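Local coordinates for CMP/dCMP-type deaminase domain-containing protein (Aspergillus oryzae RIB40, PDB 7DRY) that probably deaminates the pyrimidine intermediate of riboflavin biosynthesis, as a zinc-dependent member of the cytidine deaminase superfamily, at residues T24-G29 with V97-C102; V28-V33 with H61-C66. One frame throughout, in Å; residues are numbered along the deposited sequence.

Interaction 1: residues T24-G29 with V97-C102. With ZN (zinc ion), chain B.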
ATOM      1  N   THR A  24       7.193   3.949 -16.937  1.00 26.61           N
ATOM      2  CA  THR A  24       7.704   2.828 -16.159  1.00 25.74           C
ATOM      3  C   THR A  24       7.229   2.815 -14.712  1.00 22.30           C
ATOM      4  O   THR A  24       7.770   2.048 -13.909  1.00 25.43           O
ATOM      5  CB  THR A  24       9.233   2.817 -16.184  1.00 30.54           C
ATOM      6  OG1 THR A  24       9.712   3.930 -15.424  1.00 31.06           O
ATOM      7  CG2 THR A  24       9.743   2.928 -17.613  1.00 32.44           C
ATOM      8  N   ASN A  25       6.273   3.650 -14.342  1.00 20.89           N
ATOM      9  CA  ASN A  25       5.781   3.628 -12.974  1.00 19.15           C
ATOM     10  C   ASN A  25       4.439   2.907 -12.891  1.00 17.28           C
ATOM     11  O   ASN A  25       3.811   2.570 -13.897  1.00 18.54           O
ATOM     12  CB  ASN A  25       5.744   5.033 -12.355  1.00 21.27           C
ATOM     13  CG  ASN A  25       4.626   5.906 -12.906  1.00 18.45           C
ATOM     14  OD1 ASN A  25       3.997   5.584 -13.920  1.00 19.35           O
ATOM     15  ND2 ASN A  25       4.384   7.036 -12.241  1.00 19.93           N
ATOM     16  N   PHE A  26       4.035   2.618 -11.664  1.00 15.92           N
ATOM     17  CA  PHE A  26       2.746   2.000 -11.380  1.00 14.32           C
ATOM     18  C   PHE A  26       2.038   2.922 -10.404  1.00 13.75           C
ATOM     19  O   PHE A  26       2.472   3.073  -9.258  1.00 13.08           O
ATOM     20  CB  PHE A  26       2.937   0.598 -10.800  1.00 14.48           C
ATOM     21  CG  PHE A  26       3.313  -0.427 -11.834  1.00 15.88           C
ATOM     22  CD1 PHE A  26       4.610  -0.501 -12.320  1.00 17.62           C
ATOM     23  CD2 PHE A  26       2.364  -1.299 -12.333  1.00 15.73           C
ATOM     24  CE1 PHE A  26       4.955  -1.439 -13.293  1.00 19.07           C
ATOM     25  CE2 PHE A  26       2.697  -2.241 -13.302  1.00 17.32           C
ATOM     26  CZ  PHE A  26       3.992  -2.312 -13.779  1.00 18.93           C
ATOM     27  N   ARG A  27       0.967   3.551 -10.876  1.00 12.30           N
ATOM     28  CA  ARG A  27       0.272   4.590 -10.127  1.00 11.11           C
ATOM     29  C   ARG A  27      -0.655   3.942  -9.113  1.00 10.73           C
ATOM     30  O   ARG A  27      -1.669   3.340  -9.485  1.00 11.23           O
ATOM     31  CB  ARG A  27      -0.496   5.484 -11.091  1.00 11.69           C
ATOM     32  CG  ARG A  27       0.429   6.195 -12.050  1.00 13.21           C
ATOM     33  CD  ARG A  27      -0.336   6.740 -13.220  1.00 13.97           C
ATOM     34  NE  ARG A  27      -1.040   7.977 -12.905  1.00 15.41           N
ATOM     35  CZ  ARG A  27      -2.329   8.198 -13.169  1.00 17.05           C
ATOM     36  NH1 ARG A  27      -3.080   7.248 -13.718  1.00 14.12           N
ATOM     37  NH2 ARG A  27      -2.857   9.375 -12.897  1.00 13.52           N
ATOM     38  N   VAL A  28      -0.296   4.066  -7.835  1.00  9.41           N
ATOM     39  CA  VAL A  28      -0.927   3.351  -6.737  1.00 10.10           C
ATOM     40  C   VAL A  28      -1.206   4.360  -5.628  1.00 10.18           C
ATOM     41  O   VAL A  28      -0.520   5.380  -5.509  1.00 11.54           O
ATOM     42  CB  VAL A  28       0.002   2.198  -6.269  1.00  9.57           C
ATOM     43  CG1 VAL A  28      -0.523   1.495  -5.024  1.00 10.38           C
ATOM     44  CG2 VAL A  28       0.187   1.180  -7.380  1.00 12.62           C
ATOM     45  N   GLY A  29      -2.242   4.086  -4.837  1.00  9.23           N
ATOM     46  CA  GLY A  29      -2.558   4.899  -3.676  1.00  9.43           C
ATOM     47  C   GLY A  29      -2.687   4.024  -2.445  1.00  9.15           C
ATOM     48  O   GLY A  29      -3.068   2.854  -2.528  1.00 10.06           O
ATOM     49  N   VAL A  97      -4.248  -0.458  -0.021  1.00  9.94           N
ATOM     50  CA  VAL A  97      -3.403  -0.074  -1.146  1.00 10.67           C
ATOM     51  C   VAL A  97      -3.991  -0.716  -2.392  1.00 10.30           C
ATOM     52  O   VAL A  97      -4.506  -1.831  -2.324  1.00 11.40           O
ATOM     53  CB  VAL A  97      -1.935  -0.476  -0.870  1.00 15.30           C
ATOM     54  CG1 VAL A  97      -1.817  -1.950  -0.570  1.00 18.54           C
ATOM     55  CG2 VAL A  97      -1.022  -0.082  -2.004  1.00 14.19           C
ATOM     56  N   THR A  98      -3.969  -0.001  -3.524  1.00 10.14           N
ATOM     57  CA  THR A  98      -4.699  -0.537  -4.674  1.00 10.65           C
ATOM     58  C   THR A  98      -4.083  -1.845  -5.158  1.00 11.87           C
ATOM     59  O   THR A  98      -4.810  -2.780  -5.503  1.00 12.32           O
ATOM     60  CB  THR A  98      -4.840   0.478  -5.814  1.00 11.10           C
ATOM     61  OG1 THR A  98      -3.549   0.910  -6.257  1.00 12.27           O
ATOM     62  CG2 THR A  98      -5.677   1.677  -5.382  1.00 11.00           C
ATOM     63  N   MET A  99      -2.753  -1.942  -5.177  1.00 11.54           N
ATOM     64  CA  MET A  99      -2.070  -3.139  -5.653  1.00 11.93           C
ATOM     65  C   MET A  99      -1.301  -3.807  -4.517  1.00 14.83           C
ATOM     66  O   MET A  99      -0.954  -3.170  -3.521  1.00 13.43           O
ATOM     67  CB  MET A  99      -1.115  -2.786  -6.801  1.00 12.31           C
ATOM     68  CG  MET A  99      -1.810  -2.134  -8.001  1.00 13.12           C
ATOM     69  SD  MET A  99      -0.745  -1.920  -9.426  1.00 15.25           S
ATOM     70  CE  MET A  99      -0.606  -3.610 -10.029  1.00 15.35           C
ATOM     71  N   GLU A 100      -1.056  -5.109  -4.679  1.00 13.84           N
ATOM     72  CA  GLU A 100      -0.311  -5.886  -3.699  1.00 15.49           C
ATOM     73  C   GLU A 100       1.028  -5.207  -3.401  1.00 14.13           C
ATOM     74  O   GLU A 100       1.729  -4.806  -4.335  1.00 14.56           O
ATOM     75  CB  GLU A 100      -0.039  -7.276  -4.287  1.00 15.23           C
ATOM     76  CG  GLU A 100       0.845  -8.166  -3.436  1.00 18.10           C
ATOM     77  CD  GLU A 100       1.278  -9.414  -4.178  1.00 22.88           C
ATOM     78  OE1 GLU A 100       0.890  -9.572  -5.351  1.00 29.99           O
ATOM     79  OE2 GLU A 100       2.018 -10.234  -3.598  1.00 22.34           O
ATOM     80  N   PRO A 101       1.410  -5.058  -2.131  1.00 12.81           N
ATOM     81  CA  PRO A 101       2.729  -4.474  -1.833  1.00 12.46           C
ATOM     82  C   PRO A 101       3.867  -5.309  -2.404  1.00 12.92           C
ATOM     83  O   PRO A 101       3.863  -6.540  -2.327  1.00 14.52           O
ATOM     84  CB  PRO A 101       2.774  -4.447  -0.298  1.00 16.03           C
ATOM     85  CG  PRO A 101       1.646  -5.325   0.154  1.00 25.90           C
ATOM     86  CD  PRO A 101       0.612  -5.292  -0.917  1.00 15.78           C
ATOM     87  N   CYS A 102       4.853  -4.624  -2.970  1.00 13.00           N
ATOM     88  CA  CYS A 102       5.935  -5.323  -3.642  1.00 14.41           C
ATOM     89  C   CYS A 102       6.896  -5.963  -2.646  1.00 16.33           C
ATOM     90  O   CYS A 102       7.137  -5.452  -1.543  1.00 16.26           O
ATOM     91  CB  CYS A 102       6.697  -4.392  -4.591  1.00 15.75           C
ATOM     92  SG  CYS A 102       7.571  -2.971  -3.817  1.00 14.49           S
TER
HETATM   93 ZN    ZN B 300       6.252  -1.199  -3.609  1.00 14.13          ZN
HETATM   94  O   HOH W   1      -3.806   1.717  -8.901  1.00 11.98           O
HETATM   95  O   HOH W   2       4.134  -1.809  -4.849  1.00 16.83           O
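A chi1 of 174° turns CG1 of V28 away from its own backbone nitrogen and sends that methyl toward T98 and V97, leaving CG2 to meet M99. T98 answers with a chi1 of 59°, which sets OG1 between its own backbone N and carbonyl carbon and brings the hydroxyl to 3.3 Å from V28 CG1. The two side chains run antiparallel as they pass, and a valine, branched at CB, can fill both sides of this place at once. Its CG1 lies 3.4 Å from V97 CG2, tighter than usual for two carbons, whereas CG2 sits 3.8 Å from M99 SD, where the two side chains lie roughly perpendicular. The methionine, bent at its last torsion, is flexible enough to reach F26 too, its SD coming obliquely to CD2 of the ring at 4.3 Å. Here two neighbouring antiparallel strands of the central sheet of the CDA fold, 29-36 and 91-97, reach the end of their pairing, and the chain turns a corner at T98 and M99 on its way to the zinc site. The backbone bond from T98 N to G29 O, 3.2 Å long with an angle of 144° at the hydrogen, marks this end. G29 O also receives a CA-H contact from V97. Beyond it a water takes over: it donates to R27 O and accepts from T98 OG1 at 2.8 Å, so the threonine hydroxyl keeps a polar partner although V28 packs against it. R27 points away, its guanidinium bound to S19 and V170, while helix 164-171 covers T98 and M99. Farther along the same loop C102, whose sulfur, most likely as thiolate, is a good zinc ligand, binds the ion through SG at 2.2 Å, sharing it with H61, C112 and a water.

Interaction 2: residues V28-V33 with H61-C66. With ZN (zinc ion), chain B; SO4 (sulfate ion), chain C.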
ATOM      1  N   VAL A  28      -0.296   4.066  -7.835  1.00  9.41           N
ATOM      2  CA  VAL A  28      -0.927   3.351  -6.737  1.00 10.10           C
ATOM      3  C   VAL A  28      -1.206   4.360  -5.628  1.00 10.18           C
ATOM      4  O   VAL A  28      -0.520   5.380  -5.509  1.00 11.54           O
ATOM      5  CB  VAL A  28       0.002   2.198  -6.269  1.00  9.57           C
ATOM      6  CG1 VAL A  28      -0.523   1.495  -5.024  1.00 10.38           C
ATOM      7  CG2 VAL A  28       0.187   1.180  -7.380  1.00 12.62           C
ATOM      8  N   GLY A  29      -2.242   4.086  -4.837  1.00  9.23           N
ATOM      9  CA  GLY A  29      -2.558   4.899  -3.676  1.00  9.43           C
ATOM     10  C   GLY A  29      -2.687   4.024  -2.445  1.00  9.15           C
ATOM     11  O   GLY A  29      -3.068   2.854  -2.528  1.00 10.06           O
ATOM     12  N   ALA A  30      -2.365   4.610  -1.292  1.00  8.78           N
ATOM     13  CA  ALA A  30      -2.367   3.878  -0.033  1.00  8.82           C
ATOM     14  C   ALA A  30      -2.926   4.754   1.076  1.00  9.94           C
ATOM     15  O   ALA A  30      -2.647   5.958   1.128  1.00  9.38           O
ATOM     16  CB  ALA A  30      -0.948   3.452   0.361  1.00  9.59           C
ATOM     17  N   ILE A  31      -3.693   4.134   1.980  1.00  8.54           N
ATOM     18  CA  ILE A  31      -4.279   4.819   3.131  1.00  8.82           C
ATOM     19  C   ILE A  31      -4.044   3.950   4.354  1.00 10.35           C
ATOM     20  O   ILE A  31      -4.384   2.763   4.347  1.00 10.08           O
ATOM     21  CB  ILE A  31      -5.785   5.071   2.944  1.00  8.59           C
ATOM     22  CG1 ILE A  31      -6.021   6.047   1.785  1.00  9.32           C
ATOM     23  CG2 ILE A  31      -6.395   5.649   4.229  1.00 10.50           C
ATOM     24  CD1 ILE A  31      -7.488   6.180   1.362  1.00 11.23           C
ATOM     25  N   LEU A  32      -3.462   4.535   5.391  1.00  8.58           N
ATOM     26  CA  LEU A  32      -3.190   3.837   6.641  1.00  8.98           C
ATOM     27  C   LEU A  32      -4.239   4.254   7.665  1.00  9.22           C
ATOM     28  O   LEU A  32      -4.468   5.453   7.868  1.00 10.26           O
ATOM     29  CB  LEU A  32      -1.789   4.191   7.132  1.00  9.55           C
ATOM     30  CG  LEU A  32      -1.327   3.492   8.414  1.00  9.80           C
ATOM     31  CD1 LEU A  32      -1.273   1.977   8.207  1.00 12.18           C
ATOM     32  CD2 LEU A  32       0.029   4.039   8.820  1.00 13.49           C
ATOM     33  N   VAL A  33      -4.901   3.266   8.281  1.00  9.36           N
ATOM     34  CA  VAL A  33      -6.063   3.483   9.140  1.00 12.27           C
ATOM     35  C   VAL A  33      -5.795   2.867  10.510  1.00 11.11           C
ATOM     36  O   VAL A  33      -5.197   1.788  10.605  1.00 10.82           O
ATOM     37  CB  VAL A  33      -7.302   2.818   8.502  1.00 13.01           C
ATOM     38  CG1 VAL A  33      -8.537   2.960   9.387  1.00 18.48           C
ATOM     39  CG2 VAL A  33      -7.561   3.402   7.105  1.00 15.12           C
ATOM     40  N   HIS A  61       7.214   4.549  -4.106  1.00 11.24           N
ATOM     41  CA  HIS A  61       5.957   3.819  -4.169  1.00 12.73           C
ATOM     42  C   HIS A  61       4.929   4.421  -3.213  1.00 11.47           C
ATOM     43  O   HIS A  61       5.248   5.230  -2.344  1.00 10.74           O
ATOM     44  CB  HIS A  61       6.193   2.351  -3.832  1.00 11.50           C
ATOM     45  CG  HIS A  61       6.842   1.582  -4.937  1.00 12.58           C
ATOM     46  ND1 HIS A  61       6.899   0.205  -4.948  1.00 14.42           N
ATOM     47  CD2 HIS A  61       7.483   1.994  -6.058  1.00 13.54           C
ATOM     48  CE1 HIS A  61       7.525  -0.199  -6.039  1.00 16.72           C
ATOM     49  NE2 HIS A  61       7.899   0.868  -6.726  1.00 18.00           N
ATOM     50  N   ALA A  62       3.669   4.000  -3.368  1.00 10.37           N
ATOM     51  CA  ALA A  62       2.588   4.577  -2.566  1.00  9.62           C
ATOM     52  C   ALA A  62       2.768   4.288  -1.081  1.00  9.22           C
ATOM     53  O   ALA A  62       2.607   5.187  -0.238  1.00  9.66           O
ATOM     54  CB  ALA A  62       1.248   4.019  -3.032  1.00  9.97           C
ATOM     55  N   GLU A  63       3.043   3.022  -0.735  1.00  9.93           N
ATOM     56  CA  GLU A  63       3.177   2.666   0.676  1.00 10.36           C
ATOM     57  C   GLU A  63       4.385   3.353   1.279  1.00  9.33           C
ATOM     58  O   GLU A  63       4.355   3.781   2.443  1.00 10.12           O
ATOM     59  CB  GLU A  63       3.319   1.145   0.816  1.00 10.78           C
ATOM     60  CG  GLU A  63       2.222   0.330   0.122  1.00 14.88           C
ATOM     61  CD  GLU A  63       2.591  -0.102  -1.298  1.00 13.83           C
ATOM     62  OE1 GLU A  63       2.750   0.749  -2.189  1.00 12.97           O
ATOM     63  OE2 GLU A  63       2.720  -1.312  -1.534  1.00 20.11           O
ATOM     64  N   GLN A  64       5.460   3.445   0.493  1.00 10.83           N
ATOM     65  CA  GLN A  64       6.649   4.193   0.884  1.00  9.91           C
ATOM     66  C   GLN A  64       6.301   5.642   1.197  1.00  9.45           C
ATOM     67  O   GLN A  64       6.669   6.170   2.253  1.00 11.42           O
ATOM     68  CB  GLN A  64       7.655   4.114  -0.267  1.00 11.95           C
ATOM     69  CG  GLN A  64       8.954   4.878  -0.092  1.00 14.80           C
ATOM     70  CD  GLN A  64       9.880   4.687  -1.282  1.00 13.38           C
ATOM     71  OE1 GLN A  64       9.479   4.167  -2.327  1.00 14.53           O
ATOM     72  NE2 GLN A  64      11.131   5.098  -1.124  1.00 18.93           N
ATOM     73  N   CYS A  65       5.578   6.302   0.293  1.00 10.56           N
ATOM     74  CA  CYS A  65       5.217   7.698   0.518  1.00  9.35           C
ATOM     75  C   CYS A  65       4.278   7.841   1.709  1.00 10.02           C
ATOM     76  O   CYS A  65       4.378   8.806   2.474  1.00 10.07           O
ATOM     77  CB  CYS A  65       4.557   8.247  -0.741  1.00 10.15           C
ATOM     78  SG  CYS A  65       5.802   8.564  -2.038  1.00 10.48           S
ATOM     79  N   CYS A  66       3.344   6.906   1.872  1.00  8.59           N
ATOM     80  CA  CYS A  66       2.427   6.956   3.006  1.00  8.86           C
ATOM     81  C   CYS A  66       3.193   6.959   4.326  1.00  9.80           C
ATOM     82  O   CYS A  66       2.923   7.771   5.227  1.00  9.61           O
ATOM     83  CB  CYS A  66       1.497   5.746   2.912  1.00 10.28           C
ATOM     84  SG  CYS A  66       0.237   5.638   4.204  1.00 11.19           S
TER
HETATM   85 ZN    ZN B 300       6.252  -1.199  -3.609  1.00 14.13          ZN
HETATM   86  S   SO4 C 301      10.845  -0.147  -9.302  1.00 19.78           S
HETATM   87  O1  SO4 C 301       9.562   0.388  -8.822  1.00 22.19           O
HETATM   88  O2  SO4 C 301      11.254   0.650 -10.454  1.00 26.40           O
HETATM   89  O3  SO4 C 301      11.844  -0.027  -8.257  1.00 23.28           O
HETATM   90  O4  SO4 C 301      10.592  -1.536  -9.647  1.00 23.65           O
HETATM   91  O   HOH W   2       4.134  -1.809  -4.849  1.00 16.83           O
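A62 presses its CB against the backbone of V28, 3.3 Å from the carbonyl O, and against CG1 of the same valine at 3.7 Å; this is the tight end of the contact. A methyl suits this place, where the V28 backbone comes so near. One strand position on from G29, A30 also points at the helix, its CB 4.1 Å from A62 CB and 4.2 Å from C66 CB, so that small residues on both sides let helix and strand lie close together. The C66 sulfur, trans to its amide nitrogen (chi1 -178°), is carried along the strand to L32 CB at 3.8 Å. The axes of strand 29-33 and helix 62-66 approach to 7.2 Å with 40° between their directions. Helix 62-73 thus covers one face of the central sheet, as in other CDA-fold deaminases, while I31 faces the opposite way, onto helix 5-16. H61 and E63, the histidine and glutamate of the family's HxE motif, stand at this helix start; of the two, H61 alone binds the ion here. E63 bends at chi2 and turns its carboxylate toward the metal, with OE2 still 4.1 Å from zinc, in the position of the glutamate that shuttles protons in cytidine deaminases. The looser side belongs to H61, partly exposed and apart from the strand. As N-cap residue it gives its backbone N to Q64 OE1, an acceptor shared with R105. Its imidazole serves two partners with its two nitrogens: ND1 binds zinc, and NE2 donates in the ring plane to sulfate O1 at 2.7 Å. That ion, probably from the crystallisation liquor, is also held by R105, L106, S107 and N59.

Both contacts are buried and both use the chain around V28 and G29, interaction 1 mainly from the loop before strand 29-36 and interaction 2 from the strand itself. Interaction 1 is a meeting at the ends of two neighbouring strands, joined by a backbone bond and a bridging water, with apolar side chains packed beside it. Interaction 2 packs a helix on a face of that sheet through small apolar groups, its polar work being confined to the helix start. Each delivers a zinc ligand, probably a thiolate from the loop in 97-102 and an imidazole from 61-66. They touch where E63 OE2 lies 3.2 Å from P101 CA, and the zinc-bound water is common to both.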